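Local structure of peptidase M3B, oligoendopeptidase F (2QR4) at residues L262-M267 and Y476-E481; Q439-E444 and K470-Y475. The protein probably hydrolyses peptide bonds in short peptides as a zinc-dependent oligoendopeptidase of the M3 metallopeptidase family. All coordinates share one frame; numbering follows the deposited sequence.

Contact 1. Residues L262-M267 and Y476-E481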
# COMPACT_ATOMS: atom_id res chain seq x y z
N LEU A 262 -18.27 -31.56 -15.19
CA LEU A 262 -17.29 -31.97 -16.22
C LEU A 262 -15.84 -31.94 -15.71
O LEU A 262 -15.10 -32.89 -15.94
CB LEU A 262 -17.41 -31.12 -17.47
CG LEU A 262 -18.71 -31.31 -18.24
CD1 LEU A 262 -18.76 -30.34 -19.41
CD2 LEU A 262 -18.82 -32.75 -18.70
N LEU A 263 -15.44 -30.87 -15.02
CA LEU A 263 -14.14 -30.79 -14.35
C LEU A 263 -14.01 -31.91 -13.32
O LEU A 263 -12.97 -32.58 -13.24
CB LEU A 263 -13.97 -29.45 -13.61
CG LEU A 263 -12.61 -28.73 -13.53
CD1 LEU A 263 -12.47 -27.92 -12.25
CD2 LEU A 263 -11.42 -29.64 -13.67
N HIS A 264 -15.05 -32.09 -12.51
CA HIS A 264 -15.05 -33.13 -11.49
C HIS A 264 -14.69 -34.46 -12.12
O HIS A 264 -13.81 -35.17 -11.63
CB HIS A 264 -16.42 -33.23 -10.79
CG HIS A 264 -16.77 -32.02 -9.98
ND1 HIS A 264 -18.00 -31.85 -9.38
CD2 HIS A 264 -16.07 -30.89 -9.71
CE1 HIS A 264 -18.03 -30.69 -8.75
NE2 HIS A 264 -16.87 -30.09 -8.94
N ARG A 265 -15.36 -34.76 -13.23
CA ARG A 265 -15.11 -35.98 -13.99
C ARG A 265 -13.67 -36.07 -14.52
O ARG A 265 -13.06 -37.13 -14.47
CB ARG A 265 -16.06 -36.05 -15.18
CG ARG A 265 -17.21 -36.99 -15.02
CD ARG A 265 -17.25 -37.93 -16.22
NE ARG A 265 -18.02 -37.39 -17.32
CZ ARG A 265 -18.04 -37.94 -18.53
NH1 ARG A 265 -17.29 -39.00 -18.78
NH2 ARG A 265 -18.77 -37.41 -19.49
N TYR A 266 -13.15 -34.95 -15.03
CA TYR A 266 -11.79 -34.92 -15.56
C TYR A 266 -10.79 -35.21 -14.43
O TYR A 266 -9.77 -35.87 -14.64
CB TYR A 266 -11.50 -33.58 -16.23
CG TYR A 266 -10.16 -33.48 -16.90
CD1 TYR A 266 -9.64 -34.56 -17.60
CD2 TYR A 266 -9.43 -32.31 -16.88
CE1 TYR A 266 -8.42 -34.49 -18.23
CE2 TYR A 266 -8.21 -32.22 -17.51
CZ TYR A 266 -7.71 -33.32 -18.18
OH TYR A 266 -6.50 -33.25 -18.84
N MSE A 267 -11.11 -34.73 -13.23
CA MSE A 267 -10.27 -34.98 -12.06
C MSE A 267 -10.31 -36.46 -11.63
O MSE A 267 -9.28 -37.04 -11.30
CB MSE A 267 -10.65 -34.04 -10.92
CG MSE A 267 -10.38 -32.57 -11.25
SE MSE A 267 -8.48 -32.11 -11.62
CE MSE A 267 -8.40 -32.39 -13.56
N TYR A 476 -13.15 -28.09 -7.95
CA TYR A 476 -12.49 -29.35 -8.22
C TYR A 476 -13.28 -30.59 -7.86
O TYR A 476 -13.04 -31.65 -8.44
CB TYR A 476 -11.10 -29.36 -7.60
CG TYR A 476 -10.16 -28.48 -8.40
CD1 TYR A 476 -9.56 -28.95 -9.58
CD2 TYR A 476 -9.92 -27.17 -8.03
CE1 TYR A 476 -8.70 -28.14 -10.31
CE2 TYR A 476 -9.08 -26.36 -8.76
CZ TYR A 476 -8.46 -26.85 -9.89
OH TYR A 476 -7.64 -26.03 -10.60
N GLY A 477 -14.22 -30.46 -6.93
CA GLY A 477 -15.06 -31.60 -6.57
C GLY A 477 -14.39 -32.60 -5.65
O GLY A 477 -13.25 -32.40 -5.24
N PRO A 478 -15.09 -33.69 -5.33
CA PRO A 478 -14.64 -34.65 -4.31
C PRO A 478 -13.45 -35.53 -4.72
O PRO A 478 -12.91 -36.24 -3.88
CB PRO A 478 -15.88 -35.53 -4.08
CG PRO A 478 -16.62 -35.48 -5.39
CD PRO A 478 -16.37 -34.09 -5.94
N ALA A 479 -13.07 -35.51 -5.99
CA ALA A 479 -11.94 -36.32 -6.44
C ALA A 479 -10.60 -35.73 -6.01
O ALA A 479 -9.59 -36.44 -5.91
CB ALA A 479 -11.98 -36.50 -7.93
N VAL A 480 -10.59 -34.43 -5.74
CA VAL A 480 -9.39 -33.72 -5.31
C VAL A 480 -9.46 -33.46 -3.81
O VAL A 480 -10.42 -32.87 -3.32
CB VAL A 480 -9.25 -32.39 -6.08
CG1 VAL A 480 -8.06 -31.57 -5.58
CG2 VAL A 480 -9.11 -32.67 -7.57
N GLU A 481 -8.44 -33.90 -3.07
CA GLU A 481 -8.40 -33.66 -1.62
C GLU A 481 -8.34 -32.17 -1.31
O GLU A 481 -7.69 -31.41 -2.04
CB GLU A 481 -7.21 -34.36 -0.97
CG GLU A 481 -7.32 -35.87 -0.96
CD GLU A 481 -8.66 -36.35 -0.43
OE1 GLU A 481 -9.40 -36.99 -1.20
OE2 GLU A 481 -8.96 -36.07 0.76
O HOH W 1 -13.88 -34.20 -8.47

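Contact 2. Residues Q439-E444 and K470-Y475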
# COMPACT_ATOMS: atom_id res chain seq x y z
N GLN A 439 -9.20 -19.92 -14.79
CA GLN A 439 -9.31 -18.47 -14.94
C GLN A 439 -10.68 -17.99 -14.50
O GLN A 439 -10.81 -16.93 -13.88
CB GLN A 439 -8.99 -18.04 -16.36
CG GLN A 439 -7.58 -18.46 -16.82
CD GLN A 439 -6.48 -18.12 -15.80
OE1 GLN A 439 -5.62 -18.95 -15.51
NE2 GLN A 439 -6.49 -16.90 -15.28
N THR A 440 -11.70 -18.78 -14.79
CA THR A 440 -13.03 -18.39 -14.34
C THR A 440 -13.17 -18.47 -12.81
O THR A 440 -13.82 -17.62 -12.21
CB THR A 440 -14.10 -19.20 -15.03
OG1 THR A 440 -14.03 -18.91 -16.43
CG2 THR A 440 -15.48 -18.83 -14.51
N GLN A 441 -12.54 -19.47 -12.20
CA GLN A 441 -12.45 -19.56 -10.75
C GLN A 441 -11.90 -18.24 -10.20
O GLN A 441 -12.47 -17.64 -9.28
CB GLN A 441 -11.53 -20.72 -10.33
CG GLN A 441 -11.52 -21.03 -8.81
CD GLN A 441 -10.50 -22.11 -8.43
OE1 GLN A 441 -9.98 -22.81 -9.29
NE2 GLN A 441 -10.19 -22.22 -7.15
N PHE A 442 -10.80 -17.78 -10.79
CA PHE A 442 -10.15 -16.54 -10.42
C PHE A 442 -11.12 -15.38 -10.63
O PHE A 442 -11.22 -14.50 -9.79
CB PHE A 442 -8.85 -16.31 -11.22
CG PHE A 442 -7.73 -17.29 -10.89
CD1 PHE A 442 -7.76 -18.05 -9.74
CD2 PHE A 442 -6.62 -17.39 -11.72
CE1 PHE A 442 -6.73 -18.94 -9.44
CE2 PHE A 442 -5.58 -18.27 -11.43
CZ PHE A 442 -5.64 -19.05 -10.28
N ALA A 443 -11.83 -15.39 -11.76
CA ALA A 443 -12.73 -14.28 -12.08
C ALA A 443 -13.86 -14.20 -11.08
O ALA A 443 -14.31 -13.11 -10.72
CB ALA A 443 -13.29 -14.39 -13.51
N GLU A 444 -14.32 -15.37 -10.63
CA GLU A 444 -15.38 -15.46 -9.64
C GLU A 444 -14.89 -14.93 -8.29
O GLU A 444 -15.62 -14.20 -7.61
CB GLU A 444 -15.91 -16.90 -9.52
CG GLU A 444 -17.19 -17.02 -8.65
CD GLU A 444 -17.83 -18.42 -8.70
OE1 GLU A 444 -17.45 -19.27 -9.53
OE2 GLU A 444 -18.74 -18.68 -7.89
N LYS A 470 -13.21 -22.75 -0.06
CA LYS A 470 -14.52 -23.30 -0.43
C LYS A 470 -14.75 -23.29 -1.94
O LYS A 470 -15.28 -24.26 -2.49
CB LYS A 470 -15.65 -22.55 0.28
CG LYS A 470 -15.86 -23.01 1.70
CD LYS A 470 -16.53 -21.96 2.57
CE LYS A 470 -16.55 -22.45 4.03
NZ LYS A 470 -17.62 -21.80 4.82
N LEU A 471 -14.35 -22.20 -2.58
CA LEU A 471 -14.54 -22.02 -4.02
C LEU A 471 -13.71 -23.07 -4.75
O LEU A 471 -14.15 -23.67 -5.73
CB LEU A 471 -14.11 -20.61 -4.44
CG LEU A 471 -14.30 -20.17 -5.89
CD1 LEU A 471 -15.77 -20.04 -6.23
CD2 LEU A 471 -13.59 -18.84 -6.13
N ASN A 472 -12.51 -23.33 -4.24
CA ASN A 472 -11.64 -24.32 -4.85
C ASN A 472 -12.28 -25.71 -4.83
O ASN A 472 -12.23 -26.44 -5.82
CB ASN A 472 -10.28 -24.36 -4.16
CG ASN A 472 -9.19 -24.94 -5.05
OD1 ASN A 472 -8.73 -24.31 -5.99
ND2 ASN A 472 -8.78 -26.15 -4.75
N ALA A 473 -12.90 -26.06 -3.70
CA ALA A 473 -13.51 -27.38 -3.51
C ALA A 473 -14.73 -27.52 -4.40
O ALA A 473 -14.99 -28.60 -4.93
CB ALA A 473 -13.88 -27.59 -2.03
N LYS A 474 -15.48 -26.42 -4.55
CA LYS A 474 -16.64 -26.38 -5.44
C LYS A 474 -16.20 -26.66 -6.88
O LYS A 474 -16.85 -27.42 -7.60
CB LYS A 474 -17.32 -25.00 -5.37
CG LYS A 474 -18.60 -24.86 -6.21
CD LYS A 474 -19.29 -23.48 -6.08
CE LYS A 474 -18.65 -22.46 -7.04
NZ LYS A 474 -19.42 -21.17 -7.18
N TYR A 475 -15.10 -26.04 -7.29
CA TYR A 475 -14.59 -26.23 -8.62
C TYR A 475 -14.00 -27.63 -8.84
O TYR A 475 -14.35 -28.31 -9.78
CB TYR A 475 -13.57 -25.15 -8.96
CG TYR A 475 -14.19 -23.94 -9.60
CD1 TYR A 475 -15.00 -23.11 -8.86
CD2 TYR A 475 -14.00 -23.65 -10.96
CE1 TYR A 475 -15.60 -22.00 -9.44
CE2 TYR A 475 -14.58 -22.55 -11.54
CZ TYR A 475 -15.39 -21.73 -10.77
OH TYR A 475 -16.00 -20.63 -11.31

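Contact 1. Residues L262-M267 and Y476-E481
His-264 lays one face of its imidazole against the backbone of Gly-477. This is a CH-pi contact: Gly-477 CA sits 3.5 Å from the ring centroid, 22° off the ring normal, with no side chain between. Pro-478 CD lies over the same ring more loosely. Gly-477, with positive phi, is the first residue past helix 461-476. His-264 NE2 is hydrogen-bonded to Lys-474 O, in the last turn of that helix.

The apolar part centres on selenomethionine Met-267. Its CG lies anti to the carbonyl carbon and the chain bends at chi2 (-61°), which brings SE to the edge of the Tyr-476 ring, 3.9 Å from Tyr-476 CD1, a Met-aromatic contact. Leu-263 CD1 comes over a face of the same ring, near its rim. Met-267 CG meets Val-480 CG2 at 3.9 Å, and Met-267 CB meets Ala-479 CB at 4.1 Å.

No direct hydrogen bond joins the segments. One water does: it donates to Tyr-476 O at 2.7 Å, accepts from Ala-479 N at 2.9 Å and makes a weak bond to His-264 O. The turn from Gly-477 to Val-480 is thus fixed to helix 260-274 without charge pairing between the segments.

Contact 2. Residues Q439-E444 and K470-Y475
Tyr-475 and Gln-441 make the close-packed part of this helix pair. Gln-441 CB stands over one face of the tyrosine ring, 3.9 Å from its centroid and 16° off the normal, a CH-pi contact. The glutamine CG is anti to the backbone N (chi1 -172°) and the chain beyond it is extended. It therefore runs past the ring and reaches Asn-472 on the other helix. There Gln-441 NE2 donates to Asn-472 OD1 at 2.8 Å. The bond is fairly straight and lies close to the glutamine amide plane. The two amide planes are turned well out of parallel. Leu-471 CD2 fills in beside this chain, 3.6 Å from Gln-441 O.

Toward the more exposed side the contact is polar. Glu-444 is partly exposed, as are Leu-471 and Lys-474, yet its carboxylate is gripped at both oxygens. Tyr-475 OH donates to Glu-444 OE1 at 2.7 Å, and this oxygen lies near the plane of the tyrosine ring at its edge. Lys-474 NZ forms a salt bridge with Glu-444 OE2 at 2.7 Å, on the syn side of the carboxylate. Leu-471 CD1 packs against Glu-444 CD at 3.6 Å. Asn-257 completes the cluster, hydrogen-bonding both Glu-444 OE1 and Lys-474 NZ. The two bonds to OE1 and the lysine should fix the rotation of the carboxylate.

The short helix segments run roughly antiparallel, at 145°, with axes 10.8 Å apart, a spacing bridged by long side chains. They belong to helix 418-454 and helix 461-476, a sequential helical hairpin. Helix 246-258 adjoins the pair through Asn-257 and Val-253, and helix 503-520 approaches helix 418-454 at Thr-440 and Ala-443.

How the contacts relate
The two contacts have centres 12 Å apart and share helix 461-476. Contact 2 uses its residues 470-475, and contact 1 takes its last residue and the loop that follows. The order along the chain is 262-267, 439-444, 470-475, 476-481, so contact 2 is nested within the loop closed by contact 1. They touch directly: Leu-263 CD1 packs 3.1 Å from Tyr-475 O, and Gln-441 OE1 packs against the Tyr-476 ring. Helix 461-476 is thus held by helix 418-454 along its last turns and by helix 260-274 at its C-terminal end. All four segments belong to the peptidase M3 part of this largely helical protein.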